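Long-range contacts in WZI (Escherichia coli, PDB 2YNK), which probably binds capsular polysaccharide as an outer-membrane lectin in the assembly of the group 1 capsule: residues Asn206-Ala211 and His346-Gly351; Asp331-Met336 and Asp366-Ala371. One frame throughout, in Å; residues are numbered along the deposited sequence.

Interaction 1: residues Asn206-Ala211 and His346-Gly351; sequences NAVPHA and HIYKDG
Two loops at one mouth of the beta-barrel meet here, with Val-208 and Ala-211 packed against the ring of Tyr-348. Residues 206-211 belong to the loop between strands 193-201 and 212-221. Residues 346-351 belong to the long loop that follows strand 322-331. This mouth is probably the extracellular one, as expected for the longer loops of an outer-membrane barrel.

Tyr-348 presents the CD1-CE1 side of its ring to the neighbouring loop. The two methyls of Val-208 lie along the CD1-CE1 bond: CG2 lies 3.9 Å from Tyr-348 CD1, and CG1 lies 4.0 Å from Tyr-348 CE1. The two side chains cross at about a right angle. Ala-211 CB adds a third apolar contact, 3.8 Å from Tyr-348 CE1. The ring reaches this place because CG of Tyr-348 stands opposite the carbonyl carbon (chi1 -62°). Ile-347 CG2 lies over one ring face, toward its rim. Beyond the ring, the hydroxyl OH is hydrogen-bonded to Gly-237 O in a further loop, and more weakly to Arg-241. The tyrosine thus ties its own loop to two others, to one by apolar packing and to the other through its hydroxyl.

The backbone of 346-351 is sharply folded. Tyr-348 is the centre of an inverse gamma turn. It also starts a type I beta turn, closed by the bond from Gly-351 N to Tyr-348 O at 3.1 Å. Gly-351 takes a positive phi at the end of this turn.

The turn brings Lys-349 and Asp-350 to Ala-207, on a more exposed part of the contact. Ala-207 CB lies 4.0 Å from Lys-349 CB, while the lysine chain extends away. The carboxylate of Asp-350 approaches the backbone of Asn-206 without a hydrogen bond, and its OD1 lies 3.5 Å from Ala-207 CB.

Interaction 2: residues Asp331-Met336 and Asp366-Ala371; sequences DTRTNM and DGQLVA
Asp-331 and Gln-368 form an antiparallel, non-hydrogen-bonded pair where barrel strands 322-331 and 368-377 part into a long loop. Just beyond, Thr-332 binds residues 366-367 at three points. Its N donates to Gly-367 O over 2.7 Å, nearly straight at 171°. Its O accepts from Asp-366 N at 2.8 Å, with the donor well above the carbonyl plane. Its OG1 accepts from Gly-367 N at 2.7 Å. OG1 sits between the backbone N and the carbonyl carbon (chi1 61°), facing Gly-367, and also bonds to Gly-364 O.

The carboxylate of Asp-331 is held by Arg-333. OD1 accepts from Arg-333 N at 3.0 Å, an Asx turn. OD2 takes two donors side-on: Arg-333 NH2 at 2.8 Å, on its syn lone pair, and Arg-333 NE at 3.2 Å. Both bonds lie close to the guanidinium plane, and NH2 completes a salt bridge. The carboxylate of Asp-366 turns elsewhere, bonding weakly to Asn-340 N.

The salt bridge probably helps fix the guanidinium, which has Met-336 O over one face and the Gln-368 amide stacked on the other. The planes are 9° apart, with Gln-368 NE2 3.4 Å from Arg-333 CZ.

How the interactions relate
Both interactions use the long loop between strands 322-331 and 368-377. Interaction 2 lies at its base, where the two neighbouring strands separate. Interaction 1 lies farther along it, where it leans on the loop between strands 193-201 and 212-221. Their nearest atoms are about 11 Å apart, so they do not touch. Interaction 2 is buried and polar, with backbone and threonine bonds where the barrel pairing ends and an internal salt bridge. Interaction 1 is only partly buried. It relies on apolar contacts between loops whose strands are not adjacent in the barrel, and part of it lies on the surface.

Interaction 1: residues Asn206-Ala211 and His346-Gly351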
loop_
_atom_site.group_PDB
_atom_site.type_symbol
_atom_site.label_atom_id
_atom_site.label_comp_id
_atom_site.label_asym_id
_atom_site.label_seq_id
_atom_site.Cartn_x
_atom_site.Cartn_y
_atom_site.Cartn_z
ATOM N N ASN A 206 -22.043 -6.826 -5.931
ATOM C CA ASN A 206 -23.289 -7.559 -6.295
ATOM C C ASN A 206 -23.925 -8.430 -5.215
ATOM O O ASN A 206 -24.998 -8.117 -4.740
ATOM C CB ASN A 206 -23.060 -8.432 -7.529
ATOM C CG ASN A 206 -24.323 -9.173 -7.961
ATOM O OD1 ASN A 206 -25.227 -8.579 -8.551
ATOM N ND2 ASN A 206 -24.389 -10.482 -7.676
ATOM N N ALA A 207 -23.256 -9.505 -4.817
ATOM C CA ALA A 207 -23.842 -10.493 -3.898
ATOM C C ALA A 207 -24.492 -9.918 -2.633
ATOM O O ALA A 207 -25.401 -10.541 -2.074
ATOM C CB ALA A 207 -22.802 -11.539 -3.516
ATOM N N VAL A 208 -24.006 -8.767 -2.164
ATOM C CA VAL A 208 -24.578 -8.081 -0.992
ATOM C C VAL A 208 -24.301 -6.583 -1.122
ATOM O O VAL A 208 -23.337 -6.050 -0.537
ATOM C CB VAL A 208 -23.975 -8.561 0.346
ATOM C CG1 VAL A 208 -24.811 -8.029 1.504
ATOM C CG2 VAL A 208 -23.876 -10.079 0.396
ATOM N N PRO A 209 -25.140 -5.891 -1.902
ATOM C CA PRO A 209 -24.898 -4.485 -2.220
ATOM C C PRO A 209 -24.615 -3.607 -0.991
ATOM O O PRO A 209 -25.092 -3.890 0.095
ATOM C CB PRO A 209 -26.209 -4.059 -2.904
ATOM C CG PRO A 209 -26.786 -5.322 -3.440
ATOM C CD PRO A 209 -26.425 -6.370 -2.444
ATOM N N HIS A 210 -23.845 -2.545 -1.189
ATOM C CA HIS A 210 -23.476 -1.600 -0.115
ATOM C C HIS A 210 -22.933 -2.269 1.112
ATOM O O HIS A 210 -23.350 -1.958 2.214
ATOM C CB HIS A 210 -24.668 -0.729 0.250
ATOM C CG HIS A 210 -25.505 -0.330 -0.938
ATOM N ND1 HIS A 210 -24.981 0.259 -2.028
ATOM C CD2 HIS A 210 -26.875 -0.457 -1.178
ATOM C CE1 HIS A 210 -25.963 0.499 -2.926
ATOM N NE2 HIS A 210 -27.120 0.060 -2.405
ATOM N N ALA A 211 -22.005 -3.199 0.936
ATOM C CA ALA A 211 -21.389 -3.871 2.067
ATOM C C ALA A 211 -20.301 -2.970 2.663
ATOM O O ALA A 211 -19.587 -2.238 1.950
ATOM C CB ALA A 211 -20.801 -5.215 1.657
ATOM N N HIS A 346 -19.103 -17.232 2.671
ATOM C CA HIS A 346 -20.364 -17.920 2.361
ATOM C C HIS A 346 -21.569 -17.015 2.410
ATOM O O HIS A 346 -22.594 -17.328 1.799
ATOM C CB HIS A 346 -20.562 -19.137 3.272
ATOM C CG HIS A 346 -20.604 -18.802 4.752
ATOM N ND1 HIS A 346 -19.539 -18.306 5.417
ATOM C CD2 HIS A 346 -21.626 -18.923 5.687
ATOM C CE1 HIS A 346 -19.864 -18.112 6.705
ATOM N NE2 HIS A 346 -21.140 -18.490 6.873
ATOM N N ILE A 347 -21.473 -15.906 3.149
ATOM C CA ILE A 347 -22.481 -14.835 3.075
ATOM C C ILE A 347 -22.041 -13.834 2.013
ATOM O O ILE A 347 -22.712 -13.643 1.007
ATOM C CB ILE A 347 -22.691 -14.118 4.433
ATOM C CG1 ILE A 347 -23.280 -15.074 5.476
ATOM C CG2 ILE A 347 -23.610 -12.918 4.279
ATOM C CD1 ILE A 347 -24.464 -15.891 4.983
ATOM N N TYR A 348 -20.896 -13.209 2.241
ATOM C CA TYR A 348 -20.312 -12.295 1.270
ATOM C C TYR A 348 -19.659 -13.137 0.179
ATOM O O TYR A 348 -18.481 -13.467 0.242
ATOM C CB TYR A 348 -19.347 -11.316 1.974
ATOM C CG TYR A 348 -20.083 -10.454 2.981
ATOM C CD1 TYR A 348 -20.722 -9.293 2.588
ATOM C CD2 TYR A 348 -20.194 -10.838 4.312
ATOM C CE1 TYR A 348 -21.421 -8.512 3.492
ATOM C CE2 TYR A 348 -20.888 -10.063 5.229
ATOM C CZ TYR A 348 -21.500 -8.899 4.811
ATOM O OH TYR A 348 -22.207 -8.122 5.701
ATOM N N LYS A 349 -20.460 -13.488 -0.822
ATOM C CA LYS A 349 -20.111 -14.558 -1.765
ATOM C C LYS A 349 -19.163 -14.116 -2.857
ATOM O O LYS A 349 -18.486 -14.947 -3.451
ATOM C CB LYS A 349 -21.378 -15.158 -2.388
ATOM C CG LYS A 349 -22.231 -15.960 -1.414
ATOM C CD LYS A 349 -23.423 -16.563 -2.133
ATOM C CE LYS A 349 -24.298 -17.402 -1.219
ATOM N NZ LYS A 349 -25.089 -18.362 -2.041
ATOM N N ASP A 350 -19.117 -12.812 -3.123
ATOM C CA ASP A 350 -18.134 -12.243 -4.054
ATOM C C ASP A 350 -16.729 -12.270 -3.429
ATOM O O ASP A 350 -15.756 -11.880 -4.073
ATOM C CB ASP A 350 -18.481 -10.791 -4.405
ATOM C CG ASP A 350 -19.589 -10.643 -5.448
ATOM O OD1 ASP A 350 -20.205 -11.639 -5.899
ATOM O OD2 ASP A 350 -19.834 -9.464 -5.815
ATOM N N GLY A 351 -16.625 -12.685 -2.167
ATOM C CA GLY A 351 -15.334 -12.855 -1.520
ATOM C C GLY A 351 -14.786 -11.530 -1.049
ATOM O O GLY A 351 -15.498 -10.535 -1.052
#

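Interaction 2: residues Asp331-Met336 and Asp366-Ala371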
loop_
_atom_site.group_PDB
_atom_site.type_symbol
_atom_site.label_atom_id
_atom_site.label_comp_id
_atom_site.label_asym_id
_atom_site.label_seq_id
_atom_site.Cartn_x
_atom_site.Cartn_y
_atom_site.Cartn_z
ATOM N N ASP A 331 2.282 -16.303 0.713
ATOM C CA ASP A 331 1.452 -17.497 0.541
ATOM C C ASP A 331 0.027 -17.202 0.996
ATOM O O ASP A 331 -0.241 -17.069 2.190
ATOM C CB ASP A 331 2.033 -18.689 1.314
ATOM C CG ASP A 331 1.320 -20.003 0.991
ATOM O OD1 ASP A 331 0.085 -20.057 1.166
ATOM O OD2 ASP A 331 1.989 -20.982 0.575
ATOM N N THR A 332 -0.889 -17.104 0.035
ATOM C CA THR A 332 -2.285 -16.788 0.335
ATOM C C THR A 332 -3.202 -18.015 0.247
ATOM O O THR A 332 -4.422 -17.888 0.100
ATOM C CB THR A 332 -2.799 -15.638 -0.549
ATOM O OG1 THR A 332 -2.732 -16.026 -1.926
ATOM C CG2 THR A 332 -1.955 -14.387 -0.314
ATOM N N ARG A 333 -2.620 -19.202 0.357
ATOM C CA ARG A 333 -3.405 -20.393 0.656
ATOM C C ARG A 333 -3.741 -20.396 2.146
ATOM O O ARG A 333 -3.278 -19.533 2.897
ATOM C CB ARG A 333 -2.625 -21.660 0.297
ATOM C CG ARG A 333 -2.287 -21.784 -1.181
ATOM C CD ARG A 333 -1.438 -23.009 -1.457
ATOM N NE ARG A 333 -0.073 -22.832 -0.972
ATOM C CZ ARG A 333 0.858 -23.780 -0.992
ATOM N NH1 ARG A 333 0.588 -24.991 -1.476
ATOM N NH2 ARG A 333 2.069 -23.515 -0.523
ATOM N N THR A 334 -4.547 -21.363 2.573
ATOM C CA THR A 334 -4.814 -21.555 3.994
ATOM C C THR A 334 -3.823 -22.562 4.571
ATOM O O THR A 334 -3.806 -23.741 4.182
ATOM C CB THR A 334 -6.260 -21.990 4.243
ATOM O OG1 THR A 334 -7.109 -20.839 4.142
ATOM C CG2 THR A 334 -6.406 -22.599 5.633
ATOM N N ASN A 335 -2.991 -22.074 5.492
ATOM C CA ASN A 335 -1.897 -22.848 6.058
ATOM C C ASN A 335 -1.029 -23.506 4.990
ATOM O O ASN A 335 -0.639 -24.658 5.125
ATOM C CB ASN A 335 -2.434 -23.902 7.027
ATOM C CG ASN A 335 -3.271 -23.301 8.137
ATOM O OD1 ASN A 335 -2.986 -22.204 8.626
ATOM N ND2 ASN A 335 -4.302 -24.027 8.553
HETATM N N MSE A 336 -0.741 -22.766 3.923
HETATM C CA MSE A 336 0.177 -23.221 2.882
HETATM C C MSE A 336 -0.151 -24.591 2.354
HETATM O O MSE A 336 0.746 -25.374 2.064
HETATM C CB MSE A 336 1.598 -23.234 3.439
HETATM C CG MSE A 336 1.918 -21.996 4.263
HETATM SE SE MSE A 336 3.873 -21.855 4.485
HETATM C CE MSE A 336 3.976 -22.634 6.302
ATOM N N ASP A 366 -5.149 -18.220 -2.562
ATOM C CA ASP A 366 -4.501 -19.473 -2.972
ATOM C C ASP A 366 -3.202 -19.286 -3.757
ATOM O O ASP A 366 -2.739 -20.217 -4.418
ATOM C CB ASP A 366 -5.471 -20.345 -3.772
ATOM C CG ASP A 366 -6.808 -20.512 -3.092
ATOM O OD1 ASP A 366 -6.841 -20.542 -1.841
ATOM O OD2 ASP A 366 -7.822 -20.617 -3.823
ATOM N N GLY A 367 -2.600 -18.103 -3.661
ATOM C CA GLY A 367 -1.420 -17.773 -4.445
ATOM C C GLY A 367 -0.113 -17.949 -3.696
ATOM O O GLY A 367 -0.047 -17.752 -2.488
ATOM N N GLN A 368 0.931 -18.318 -4.429
ATOM C CA GLN A 368 2.294 -18.371 -3.902
ATOM C C GLN A 368 3.168 -17.422 -4.723
ATOM O O GLN A 368 3.077 -17.403 -5.954
ATOM C CB GLN A 368 2.839 -19.789 -3.997
ATOM C CG GLN A 368 1.913 -20.830 -3.413
ATOM C CD GLN A 368 2.458 -22.224 -3.572
ATOM O OE1 GLN A 368 3.558 -22.524 -3.118
ATOM N NE2 GLN A 368 1.689 -23.089 -4.213
ATOM N N LEU A 369 4.012 -16.643 -4.047
ATOM C CA LEU A 369 4.788 -15.595 -4.711
ATOM C C LEU A 369 6.145 -15.349 -4.049
ATOM O O LEU A 369 6.238 -15.212 -2.833
ATOM C CB LEU A 369 3.977 -14.303 -4.740
ATOM C CG LEU A 369 4.587 -13.038 -5.349
ATOM C CD1 LEU A 369 3.540 -12.333 -6.192
ATOM C CD2 LEU A 369 5.119 -12.093 -4.278
ATOM N N VAL A 370 7.184 -15.336 -4.876
ATOM C CA VAL A 370 8.505 -14.895 -4.498
ATOM C C VAL A 370 8.871 -13.778 -5.462
ATOM O O VAL A 370 8.707 -13.924 -6.673
ATOM C CB VAL A 370 9.536 -16.025 -4.633
ATOM C CG1 VAL A 370 10.891 -15.568 -4.103
ATOM C CG2 VAL A 370 9.060 -17.265 -3.893
ATOM N N ALA A 371 9.348 -12.657 -4.935
ATOM C CA ALA A 371 9.716 -11.526 -5.786
ATOM C C ALA A 371 10.911 -10.787 -5.224
ATOM O O ALA A 371 11.022 -10.586 -4.011
ATOM C CB ALA A 371 8.550 -10.576 -5.942
#